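Local coordinates for aldehyde dehydrogenase (Burkholderia vietnamiensis, PDB 5KF0), which probably oxidises an aldehyde substrate to the carboxylic acid with a nicotinamide dinucleotide as hydride acceptor, and is seen here with NADPH bound, at residues 382-387 with 408-413; 372-377 with 390-395; 414-419 with 452-457. All blocks are in the same frame, centred on the assembly; numbering follows the deposited sequence. Where two conformers were deposited one is given.

Contact 1: residues 382-387 with 408-413. With NDP (NADPH dihydro-nicotinamide-adenine-dinucleotide phosphate), chain E.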
loop_
_atom_site.group_PDB
_atom_site.type_symbol
_atom_site.label_atom_id
_atom_site.label_comp_id
_atom_site.label_asym_id
_atom_site.label_seq_id
_atom_site.Cartn_x
_atom_site.Cartn_y
_atom_site.Cartn_z
ATOM N N ASP A 382 5.554 30.108 33.079
ATOM C CA ASP A 382 4.694 30.252 31.907
ATOM C C ASP A 382 5.511 30.348 30.628
ATOM O O ASP A 382 5.121 29.796 29.595
ATOM C CB ASP A 382 3.805 31.490 32.042
ATOM C CG ASP A 382 2.697 31.312 33.057
ATOM O OD1 ASP A 382 2.424 30.164 33.460
ATOM O OD2 ASP A 382 2.094 32.334 33.449
ATOM N N LEU A 383 6.636 31.067 30.671
ATOM C CA LEU A 383 7.468 31.198 29.480
ATOM C C LEU A 383 7.985 29.850 29.010
ATOM O O LEU A 383 8.235 29.669 27.814
ATOM C CB LEU A 383 8.637 32.148 29.756
ATOM C CG LEU A 383 9.462 32.555 28.534
ATOM C CD1 LEU A 383 8.631 33.458 27.627
ATOM C CD2 LEU A 383 10.736 33.259 28.948
ATOM N N TYR A 384 8.159 28.899 29.935
ATOM C CA TYR A 384 8.620 27.562 29.577
ATOM C C TYR A 384 7.476 26.701 29.056
ATOM O O TYR A 384 7.610 26.039 28.021
ATOM C CB TYR A 384 9.275 26.882 30.789
ATOM C CG TYR A 384 10.057 25.649 30.394
ATOM C CD1 TYR A 384 11.419 25.728 30.125
ATOM C CD2 TYR A 384 9.430 24.414 30.256
ATOM C CE1 TYR A 384 12.132 24.615 29.727
ATOM C CE2 TYR A 384 10.140 23.292 29.864
ATOM C CZ TYR A 384 11.491 23.402 29.602
ATOM O OH TYR A 384 12.202 22.299 29.187
ATOM N N ARG A 385 6.343 26.711 29.758
ATOM C CA ARG A 385 5.314 25.685 29.613
ATOM C C ARG A 385 4.175 26.065 28.680
ATOM O O ARG A 385 3.532 25.172 28.116
ATOM C CB ARG A 385 4.709 25.352 30.980
ATOM C CG ARG A 385 5.728 24.910 32.007
ATOM C CD ARG A 385 5.094 24.068 33.118
ATOM N NE ARG A 385 4.768 22.713 32.652
ATOM C CZ ARG A 385 5.656 21.727 32.553
ATOM N NH1 ARG A 385 6.932 21.948 32.870
ATOM N NH2 ARG A 385 5.271 20.531 32.122
ATOM N N LYS A 386 3.868 27.349 28.547
ATOM C CA LYS A 386 2.790 27.746 27.657
ATOM C C LYS A 386 3.357 28.076 26.280
ATOM O O LYS A 386 4.570 28.120 26.076
ATOM C CB LYS A 386 2.023 28.934 28.239
ATOM C CG LYS A 386 1.432 28.671 29.625
ATOM C CD LYS A 386 0.582 29.861 30.066
ATOM C CE LYS A 386 -0.043 29.632 31.427
ATOM N NZ LYS A 386 -0.951 28.456 31.430
ATOM N N GLU A 387 2.464 28.315 25.318
ATOM C CA GLU A 387 2.899 28.585 23.949
ATOM C C GLU A 387 3.300 30.054 23.823
ATOM O O GLU A 387 2.442 30.947 23.849
ATOM C CB GLU A 387 1.800 28.221 22.953
ATOM C CG GLU A 387 2.264 28.365 21.506
ATOM C CD GLU A 387 1.228 27.867 20.511
ATOM O OE1 GLU A 387 1.622 27.466 19.399
ATOM O OE2 GLU A 387 0.019 27.903 20.837
ATOM N N VAL A 408 12.089 17.432 26.880
ATOM C CA VAL A 408 11.228 17.751 25.741
ATOM C C VAL A 408 9.793 17.319 26.037
ATOM O O VAL A 408 8.831 18.056 25.786
ATOM C CB VAL A 408 11.756 17.085 24.455
ATOM C CG1 VAL A 408 10.728 17.246 23.313
ATOM C CG2 VAL A 408 13.116 17.673 24.052
ATOM N N ASN A 409 9.631 16.103 26.568
ATOM C CA ASN A 409 8.312 15.559 26.883
ATOM C C ASN A 409 7.660 16.223 28.088
ATOM O O ASN A 409 6.474 15.981 28.333
ATOM C CB ASN A 409 8.408 14.054 27.159
ATOM C CG ASN A 409 8.510 13.218 25.895
ATOM O OD1 ASN A 409 8.066 13.625 24.826
ATOM N ND2 ASN A 409 9.089 12.014 26.029
ATOM N N ASP A 410 8.404 17.021 28.862
ATOM C CA ASP A 410 7.884 17.671 30.063
ATOM C C ASP A 410 7.041 18.877 29.648
ATOM O O ASP A 410 7.439 20.037 29.779
ATOM C CB ASP A 410 9.035 18.070 30.978
ATOM C CG ASP A 410 8.577 18.908 32.157
ATOM O OD1 ASP A 410 7.469 18.619 32.681
ATOM O OD2 ASP A 410 9.305 19.865 32.536
ATOM N N SER A 411 5.851 18.571 29.128
ATOM C CA SER A 411 5.015 19.557 28.463
ATOM C C SER A 411 3.610 18.997 28.317
ATOM O O SER A 411 3.429 17.778 28.226
ATOM C CB SER A 411 5.565 19.902 27.072
ATOM O OG SER A 411 4.691 20.794 26.393
ATOM N N ASP A 412 2.627 19.908 28.273
ATOM C CA ASP A 412 1.273 19.556 27.853
ATOM C C ASP A 412 1.207 19.194 26.379
ATOM O O ASP A 412 0.232 18.569 25.946
ATOM C CB ASP A 412 0.305 20.728 28.075
ATOM C CG ASP A 412 0.159 21.120 29.522
ATOM O OD1 ASP A 412 0.404 20.283 30.410
ATOM O OD2 ASP A 412 -0.250 22.278 29.755
ATOM N N PHE A 413 2.217 19.570 25.605
ATOM C CA PHE A 413 2.126 19.595 24.156
ATOM C C PHE A 413 2.987 18.504 23.539
ATOM O O PHE A 413 3.728 17.798 24.227
ATOM C CB PHE A 413 2.521 20.988 23.645
ATOM C CG PHE A 413 1.668 22.077 24.215
ATOM C CD1 PHE A 413 0.322 22.153 23.877
ATOM C CD2 PHE A 413 2.191 23.012 25.113
ATOM C CE1 PHE A 413 -0.495 23.157 24.406
ATOM C CE2 PHE A 413 1.383 24.021 25.640
ATOM C CZ PHE A 413 0.027 24.083 25.283
HETATM P PA NDP E . -7.183 31.228 17.486
HETATM O O1A NDP E . -7.506 29.963 18.209
HETATM O O2A NDP E . -7.282 32.461 18.384
HETATM O O5B NDP E . -8.109 31.446 16.212
HETATM C C5B NDP E . -8.035 30.455 15.158
HETATM C C4B NDP E . -9.318 30.487 14.372
HETATM O O4B NDP E . -10.401 29.998 15.196
HETATM C C3B NDP E . -9.751 31.880 13.895
HETATM O O3B NDP E . -10.408 31.788 12.634
HETATM C C2B NDP E . -10.755 32.279 14.977
HETATM O O2B NDP E . -11.728 33.260 14.563
HETATM C C1B NDP E . -11.449 30.943 15.167
HETATM N N9A NDP E . -12.216 30.830 16.402
HETATM C C8A NDP E . -11.832 31.141 17.679
HETATM N N7A NDP E . -12.738 30.865 18.588
HETATM C C5A NDP E . -13.791 30.342 17.855
HETATM C C6A NDP E . -15.056 29.844 18.227
HETATM N N6A NDP E . -15.509 29.821 19.486
HETATM N N1A NDP E . -15.859 29.376 17.244
HETATM C C2A NDP E . -15.426 29.415 15.982
HETATM N N3A NDP E . -14.260 29.866 15.510
HETATM C C4A NDP E . -13.485 30.318 16.505
HETATM O O3 NDP E . -5.718 31.116 16.883
HETATM P PN NDP E . -4.780 32.148 16.118
HETATM O O1N NDP E . -5.475 32.658 14.909
HETATM O O2N NDP E . -4.347 33.184 17.125
HETATM O O5D NDP E . -3.535 31.284 15.653
HETATM C C5D NDP E . -2.447 30.884 16.503
HETATM C C4D NDP E . -2.707 29.486 17.004
HETATM O O4D NDP E . -2.847 28.575 15.880
HETATM C C3D NDP E . -1.559 28.946 17.861
HETATM O O3D NDP E . -2.014 28.239 19.009
HETATM C C2D NDP E . -0.819 28.042 16.877
HETATM O O2D NDP E . -0.001 27.024 17.443
HETATM C C1D NDP E . -1.982 27.473 16.076
HETATM N N1N NDP E . -1.465 26.971 14.808
HETATM C C2N NDP E . -1.536 25.637 14.481
HETATM C C3N NDP E . -0.926 25.122 13.395
HETATM C C7N NDP E . -1.077 23.696 12.999
HETATM O O7N NDP E . -1.060 23.425 11.789
HETATM N N7N NDP E . -1.153 22.763 13.946
HETATM C C4N NDP E . -0.039 25.979 12.565
HETATM C C5N NDP E . -0.307 27.425 12.810
HETATM C C6N NDP E . -0.919 27.835 13.905
HETATM P P2B NDP E . -11.419 34.866 14.681
HETATM O O1X NDP E . -9.994 35.032 15.054
HETATM O O2X NDP E . -11.837 35.388 13.338
HETATM O O3X NDP E . -12.359 35.402 15.741
HETATM O O HOH W 1 11.673 20.293 31.213
HETATM O O HOH W 2 3.402 22.623 29.134
HETATM O O HOH W 3 2.050 22.840 31.736
HETATM O O HOH W 4 0.573 24.944 29.068
HETATM O O HOH W 5 2.654 19.513 31.842
#
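Arg385 reaches from the end of the short helix 382-385 to Asp410 and grips its carboxylate end-on with two nitrogens. Arg385 NH2 donates to Asp410 OD1 at 3.0 Å, and Arg385 NH1 to Asp410 OD2 at 3.2 Å, the latter nearly straight at 170°. Both oxygens lie near the guanidinium plane, yet the two flat groups are turned 48° from each other, so the carboxylate is approached from above its own plane. Arginine suits the place because its remaining N-H groups still find acceptors: NH1 also bonds to the carbonyl of Arg379, NE gives to a water, and NH2 to another water that donates to Asp412 OD1. Asp410 is doubly countered, since Arg379 forms a second salt bridge to OD2, and a water joins that oxygen to Tyr384 OH, itself bonded to Glu396. In the aldehyde dehydrogenase fold this cluster ties the C-terminal end of helix 382-385 to the chain leaving helix 401-409. The carbonyl of Arg385, just before the chain leaves helical geometry at Lys386, receives two waters, one of them accepting from Asp412 N. Beside it lies the ring edge of Phe413, with CE2 3.5 Å from Arg385 O. Ser411 makes an ST turn, its OG accepting from Phe413 N at 2.9 Å while also bonding Asn261. Glu387, its chain extended beyond CG with that atom anti to the backbone N (chi1 -175°), carries its carboxylate to the nicotinamide ribose of NADPH, where OE1 accepts from O2D at 2.6 Å and OE2 from O3D at 2.8 Å.

Contact 2: residues 372-377 with 390-395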
loop_
_atom_site.group_PDB
_atom_site.type_symbol
_atom_site.label_atom_id
_atom_site.label_comp_id
_atom_site.label_asym_id
_atom_site.label_seq_id
_atom_site.Cartn_x
_atom_site.Cartn_y
_atom_site.Cartn_z
ATOM N N THR A 372 14.736 37.513 21.099
ATOM C CA THR A 372 15.137 37.479 22.499
ATOM C C THR A 372 15.486 36.057 22.913
ATOM O O THR A 372 14.796 35.105 22.536
ATOM C CB THR A 372 14.001 38.051 23.370
ATOM O OG1 THR A 372 13.771 39.424 23.007
ATOM C CG2 THR A 372 14.334 37.994 24.852
ATOM N N LEU A 373 16.570 35.918 23.683
ATOM C CA LEU A 373 17.060 34.636 24.177
ATOM C C LEU A 373 17.270 34.743 25.681
ATOM O O LEU A 373 17.851 35.725 26.157
ATOM C CB LEU A 373 18.378 34.252 23.478
ATOM C CG LEU A 373 18.968 32.864 23.746
ATOM C CD1 LEU A 373 18.063 31.766 23.186
ATOM C CD2 LEU A 373 20.343 32.770 23.123
ATOM N N LEU A 374 16.791 33.750 26.431
ATOM C CA LEU A 374 16.975 33.711 27.878
ATOM C C LEU A 374 17.598 32.391 28.300
ATOM O O LEU A 374 17.428 31.371 27.629
ATOM C CB LEU A 374 15.649 33.866 28.646
ATOM C CG LEU A 374 14.920 35.210 28.627
ATOM C CD1 LEU A 374 14.066 35.339 27.369
ATOM C CD2 LEU A 374 14.070 35.341 29.880
ATOM N N GLU A 375 18.312 32.427 29.427
ATOM C CA GLU A 375 18.694 31.184 30.082
ATOM C C GLU A 375 18.210 31.206 31.531
ATOM O O GLU A 375 17.620 32.177 32.012
ATOM C CB GLU A 375 20.205 30.932 29.967
ATOM C CG GLU A 375 21.101 32.016 30.549
ATOM C CD GLU A 375 22.584 31.741 30.302
ATOM O OE1 GLU A 375 22.924 30.690 29.718
ATOM O OE2 GLU A 375 23.416 32.579 30.702
ATOM N N ASP A 376 18.403 30.066 32.203
ATOM C CA ASP A 376 17.996 29.879 33.600
ATOM C C ASP A 376 16.494 30.086 33.795
ATOM O O ASP A 376 16.045 30.598 34.824
ATOM C CB ASP A 376 18.798 30.791 34.544
ATOM C CG ASP A 376 20.295 30.513 34.496
ATOM O OD1 ASP A 376 20.689 29.343 34.312
ATOM O OD2 ASP A 376 21.084 31.463 34.645
ATOM N N VAL A 377 15.700 29.671 32.811
ATOM C CA VAL A 377 14.245 29.739 32.920
ATOM C C VAL A 377 13.770 28.472 33.617
ATOM O O VAL A 377 14.012 27.367 33.126
ATOM C CB VAL A 377 13.583 29.895 31.542
ATOM C CG1 VAL A 377 12.067 29.923 31.689
ATOM C CG2 VAL A 377 14.077 31.162 30.857
ATOM N N GLY A 390 5.878 34.005 19.992
ATOM C CA GLY A 390 6.538 35.270 19.796
ATOM C C GLY A 390 8.028 35.035 19.736
ATOM O O GLY A 390 8.492 33.898 19.825
ATOM N N PRO A 391 8.806 36.103 19.581
ATOM C CA PRO A 391 10.233 35.951 19.250
ATOM C C PRO A 391 11.110 35.771 20.486
ATOM O O PRO A 391 12.068 36.509 20.709
ATOM C CB PRO A 391 10.530 37.258 18.502
ATOM C CG PRO A 391 9.617 38.256 19.140
ATOM C CD PRO A 391 8.342 37.496 19.445
ATOM N N VAL A 392 10.787 34.752 21.283
ATOM C CA VAL A 392 11.521 34.422 22.497
ATOM C C VAL A 392 11.857 32.942 22.468
ATOM O O VAL A 392 11.008 32.113 22.121
ATOM C CB VAL A 392 10.698 34.744 23.762
ATOM C CG1 VAL A 392 11.463 34.323 25.023
ATOM C CG2 VAL A 392 10.335 36.217 23.799
ATOM N N ALA A 393 13.085 32.606 22.851
ATOM C CA ALA A 393 13.483 31.223 23.030
ATOM C C ALA A 393 14.273 31.104 24.322
ATOM O O ALA A 393 14.887 32.066 24.794
ATOM C CB ALA A 393 14.317 30.708 21.844
ATOM N N ILE A 394 14.251 29.893 24.873
ATOM C CA ILE A 394 14.929 29.606 26.128
ATOM C C ILE A 394 16.013 28.572 25.863
ATOM O O ILE A 394 15.822 27.606 25.112
ATOM C CB ILE A 394 13.955 29.144 27.238
ATOM C CG1 ILE A 394 13.419 27.733 26.983
ATOM C CG2 ILE A 394 12.814 30.142 27.392
ATOM C CD1 ILE A 394 14.153 26.654 27.755
ATOM N N LEU A 395 17.170 28.802 26.477
ATOM C CA LEU A 395 18.350 27.966 26.299
ATOM C C LEU A 395 18.613 27.227 27.604
ATOM O O LEU A 395 18.638 27.845 28.674
ATOM C CB LEU A 395 19.560 28.824 25.910
ATOM C CG LEU A 395 20.904 28.113 25.785
ATOM C CD1 LEU A 395 20.869 27.161 24.618
ATOM C CD2 LEU A 395 22.030 29.131 25.622
HETATM O O HOH W 6 19.841 27.681 31.214
HETATM O O HOH W 7 16.547 28.164 30.510
#
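A beta-alpha-beta unit brings these segments together: strand 368-375 leads through helix 382-385 into strand 392-398, and the two strands lie side by side and parallel within a mixed sheet. Their short axes come within 4.7 Å and cross at -28°, the twist usual for neighbouring parallel strands. Backbone bonds alternate across the gap. Thr372 N gives to Pro391 O, and Ala393 N returns one to Thr372 O; Leu374 N gives to Ala393 O at 3.0 Å, and Leu395 N to Leu374 O at 2.8 Å. Pro391 has no N-H to offer, but its carbonyl serves as the first acceptor. On the face carrying Thr372, Leu374, Val392 and Ile394, Leu374 CD1 lies 3.6 Å from Val392 CG1, which points anti to the backbone N (chi1 177°). Beyond the strand end, Val377 crosses Ile394 at about a right angle, CG2 to CG2 at 3.8 Å. Leu383 of the connecting helix packs on Leu374, Val392 and Ile394. On the other face Leu373 lays CD1 against CB of Ala393 at 4.1 Å, and helix 306-319 covers Leu373 and Leu395. Beta-branched Thr372, Val392 and Ile394 fit the extended backbone, as small Ala393 fits beside Leu373 CD1. Where the pairing ends, Leu395 O accepts from two waters, which accept from Asp376 N and Val377 N, and in one of its two conformers Glu375 OE1 bonds Tyr306 and Arg310. The chemistry thus implies directional backbone bonds setting the register, mostly apolar side chains packing on both faces, and water taking over where the strands part.

Contact 3: residues 414-419 with 452-457. With NDP (NADPH dihydro-nicotinamide-adenine-dinucleotide phosphate), chain E.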
loop_
_atom_site.group_PDB
_atom_site.type_symbol
_atom_site.label_atom_id
_atom_site.label_comp_id
_atom_site.label_asym_id
_atom_site.label_seq_id
_atom_site.Cartn_x
_atom_site.Cartn_y
_atom_site.Cartn_z
ATOM N N GLY A 414 2.836 18.346 22.225
ATOM C CA GLY A 414 3.559 17.320 21.498
ATOM C C GLY A 414 3.360 17.428 19.999
ATOM O O GLY A 414 2.837 16.500 19.369
ATOM N N LEU A 415 3.795 18.538 19.406
ATOM C CA LEU A 415 3.585 18.712 17.968
ATOM C C LEU A 415 4.804 18.199 17.212
ATOM O O LEU A 415 4.735 17.123 16.609
ATOM C CB LEU A 415 3.254 20.180 17.647
ATOM C CG LEU A 415 2.242 20.352 16.501
ATOM C CD1 LEU A 415 1.798 21.805 16.362
ATOM C CD2 LEU A 415 2.803 19.839 15.177
ATOM N N GLN A 416 5.921 18.937 17.227
ATOM C CA GLN A 416 7.168 18.404 16.680
ATOM C C GLN A 416 8.321 18.730 17.622
ATOM O O GLN A 416 8.251 19.661 18.431
ATOM C CB GLN A 416 7.457 18.935 15.255
ATOM C CG GLN A 416 6.370 18.438 14.272
ATOM C CD GLN A 416 6.689 18.549 12.784
ATOM O OE1 GLN A 416 6.040 17.875 11.980
ATOM N NE2 GLN A 416 7.636 19.408 12.404
ATOM N N ALA A 417 9.386 17.936 17.503
ATOM C CA ALA A 417 10.656 18.173 18.183
ATOM C C ALA A 417 11.773 17.956 17.173
ATOM O O ALA A 417 11.604 17.217 16.204
ATOM C CB ALA A 417 10.857 17.228 19.388
ATOM N N GLY A 418 12.917 18.600 17.405
ATOM C CA GLY A 418 14.080 18.434 16.550
ATOM C C GLY A 418 15.280 17.952 17.346
ATOM O O GLY A 418 15.444 18.293 18.522
ATOM N N VAL A 419 16.126 17.150 16.695
ATOM C CA VAL A 419 17.343 16.627 17.320
ATOM C C VAL A 419 18.488 16.754 16.326
ATOM O O VAL A 419 18.495 16.073 15.295
ATOM C CB VAL A 419 17.216 15.161 17.767
ATOM C CG1 VAL A 419 18.478 14.762 18.545
ATOM C CG2 VAL A 419 15.960 14.937 18.611
ATOM N N MET A 452 3.913 15.814 3.752
ATOM C CA MET A 452 4.199 14.905 4.852
ATOM C C MET A 452 3.031 14.862 5.838
ATOM O O MET A 452 2.302 15.847 5.997
ATOM C CB MET A 452 5.480 15.336 5.566
ATOM C CG MET A 452 5.319 16.440 6.618
ATOM S SD MET A 452 6.947 17.061 7.118
ATOM C CE MET A 452 6.628 17.649 8.782
ATOM N N PRO A 453 2.824 13.729 6.515
ATOM C CA PRO A 453 1.851 13.720 7.617
ATOM C C PRO A 453 2.267 14.741 8.669
ATOM O O PRO A 453 3.445 14.848 9.021
ATOM C CB PRO A 453 1.921 12.278 8.147
ATOM C CG PRO A 453 3.286 11.784 7.724
ATOM C CD PRO A 453 3.589 12.469 6.419
ATOM N N TYR A 454 1.305 15.536 9.137
ATOM C CA TYR A 454 1.649 16.637 10.028
ATOM C C TYR A 454 0.553 16.853 11.056
ATOM O O TYR A 454 -0.617 17.021 10.695
ATOM C CB TYR A 454 1.874 17.926 9.227
ATOM C CG TYR A 454 2.140 19.107 10.119
ATOM C CD1 TYR A 454 3.393 19.286 10.687
ATOM C CD2 TYR A 454 1.137 20.022 10.422
ATOM C CE1 TYR A 454 3.656 20.361 11.511
ATOM C CE2 TYR A 454 1.397 21.112 11.256
ATOM C CZ TYR A 454 2.659 21.265 11.792
ATOM O OH TYR A 454 2.942 22.346 12.607
ATOM N N GLY A 455 0.931 16.882 12.329
ATOM C CA GLY A 455 -0.051 17.127 13.365
ATOM C C GLY A 455 0.533 16.834 14.729
ATOM O O GLY A 455 1.705 16.478 14.864
ATOM N N GLY A 456 -0.311 17.012 15.746
ATOM C CA GLY A 456 0.158 16.863 17.109
ATOM C C GLY A 456 -0.540 15.779 17.899
ATOM O O GLY A 456 -1.642 15.348 17.548
ATOM N N VAL A 457 0.110 15.326 18.970
ATOM C CA VAL A 457 -0.529 14.488 19.976
ATOM C C VAL A 457 -0.567 15.276 21.284
ATOM O O VAL A 457 -0.226 16.469 21.310
ATOM C CB VAL A 457 0.195 13.134 20.125
ATOM C CG1 VAL A 457 0.085 12.323 18.811
ATOM C CG2 VAL A 457 1.670 13.338 20.519
HETATM P PA NDP E . -7.183 31.228 17.486
HETATM O O1A NDP E . -7.506 29.963 18.209
HETATM O O2A NDP E . -7.282 32.461 18.384
HETATM O O5B NDP E . -8.109 31.446 16.212
HETATM C C5B NDP E . -8.035 30.455 15.158
HETATM C C4B NDP E . -9.318 30.487 14.372
HETATM O O4B NDP E . -10.401 29.998 15.196
HETATM C C3B NDP E . -9.751 31.880 13.895
HETATM O O3B NDP E . -10.408 31.788 12.634
HETATM C C2B NDP E . -10.755 32.279 14.977
HETATM O O2B NDP E . -11.728 33.260 14.563
HETATM C C1B NDP E . -11.449 30.943 15.167
HETATM N N9A NDP E . -12.216 30.830 16.402
HETATM C C8A NDP E . -11.832 31.141 17.679
HETATM N N7A NDP E . -12.738 30.865 18.588
HETATM C C5A NDP E . -13.791 30.342 17.855
HETATM C C6A NDP E . -15.056 29.844 18.227
HETATM N N6A NDP E . -15.509 29.821 19.486
HETATM N N1A NDP E . -15.859 29.376 17.244
HETATM C C2A NDP E . -15.426 29.415 15.982
HETATM N N3A NDP E . -14.260 29.866 15.510
HETATM C C4A NDP E . -13.485 30.318 16.505
HETATM O O3 NDP E . -5.718 31.116 16.883
HETATM P PN NDP E . -4.780 32.148 16.118
HETATM O O1N NDP E . -5.475 32.658 14.909
HETATM O O2N NDP E . -4.347 33.184 17.125
HETATM O O5D NDP E . -3.535 31.284 15.653
HETATM C C5D NDP E . -2.447 30.884 16.503
HETATM C C4D NDP E . -2.707 29.486 17.004
HETATM O O4D NDP E . -2.847 28.575 15.880
HETATM C C3D NDP E . -1.559 28.946 17.861
HETATM O O3D NDP E . -2.014 28.239 19.009
HETATM C C2D NDP E . -0.819 28.042 16.877
HETATM O O2D NDP E . -0.001 27.024 17.443
HETATM C C1D NDP E . -1.982 27.473 16.076
HETATM N N1N NDP E . -1.465 26.971 14.808
HETATM C C2N NDP E . -1.536 25.637 14.481
HETATM C C3N NDP E . -0.926 25.122 13.395
HETATM C C7N NDP E . -1.077 23.696 12.999
HETATM O O7N NDP E . -1.060 23.425 11.789
HETATM N N7N NDP E . -1.153 22.763 13.946
HETATM C C4N NDP E . -0.039 25.979 12.565
HETATM C C5N NDP E . -0.307 27.425 12.810
HETATM C C6N NDP E . -0.919 27.835 13.905
HETATM P P2B NDP E . -11.419 34.866 14.681
HETATM O O1X NDP E . -9.994 35.032 15.054
HETATM O O2X NDP E . -11.837 35.388 13.338
HETATM O O3X NDP E . -12.359 35.402 15.741
HETATM O O HOH W 8 3.831 16.491 12.944
#
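Tyr454 presents the edge of its ring to Gln416 and, elsewhere on its rim, to the nicotinamide amide of NADPH, in a loop that lines the cofactor pocket of this aldehyde dehydrogenase. The Gln416 amide stands 74° from the ring plane, with Gln416 OE1 3.3 Å from Tyr454 CD1. With CG anti to the carbonyl carbon (chi1 -64°), the glutamine chain extends so that NE2 bonds the carbonyls of Pro445 and Phe447. A water accepting from Gly455 N lies 2.8 Å from Gln416 OE1 and may donate to it. Met452 comes from the opposite direction to bring CE within 3.3 Å of the same Gln416 OE1. Leu415 crosses the tyrosine at about a right angle, Leu415 CD2 3.7 Å from Tyr454 CZ; this apolar branch borders the phenol oxygen OH, which is buried with no polar partner in the model. The other branch of Leu415, CD1, lies 3.9 Å from N7N of NADPH, so one leucine serves both ring and cofactor. Gly456, without a side chain, lets the backbones close to 4.0 Å between its CA and that of Leu415. Beside it Val457 N donates to Gly414 O at 3.0 Å.

Contacts 2 and 3 are buried, whereas contact 1 lies at the surface, where charged groups and bridging waters do most of the joining. Contact 2 is built from regular parallel strand pairing; contact 3 sets a strand's beginning against an irregular loop, with a single direct backbone bond. Helix 382-385 of contact 1 is the connection between the two strands of contact 2. Helix 401-409 then leads into strand 416-420, and Val408 of contact 1 packs on Ala417 of contact 3. Contacts 2 and 3 reach the same sheet without touching. NADPH is shared by contacts 1 and 3, held at its ribose by a carboxylate and bordered at its amide by leucine and tyrosine.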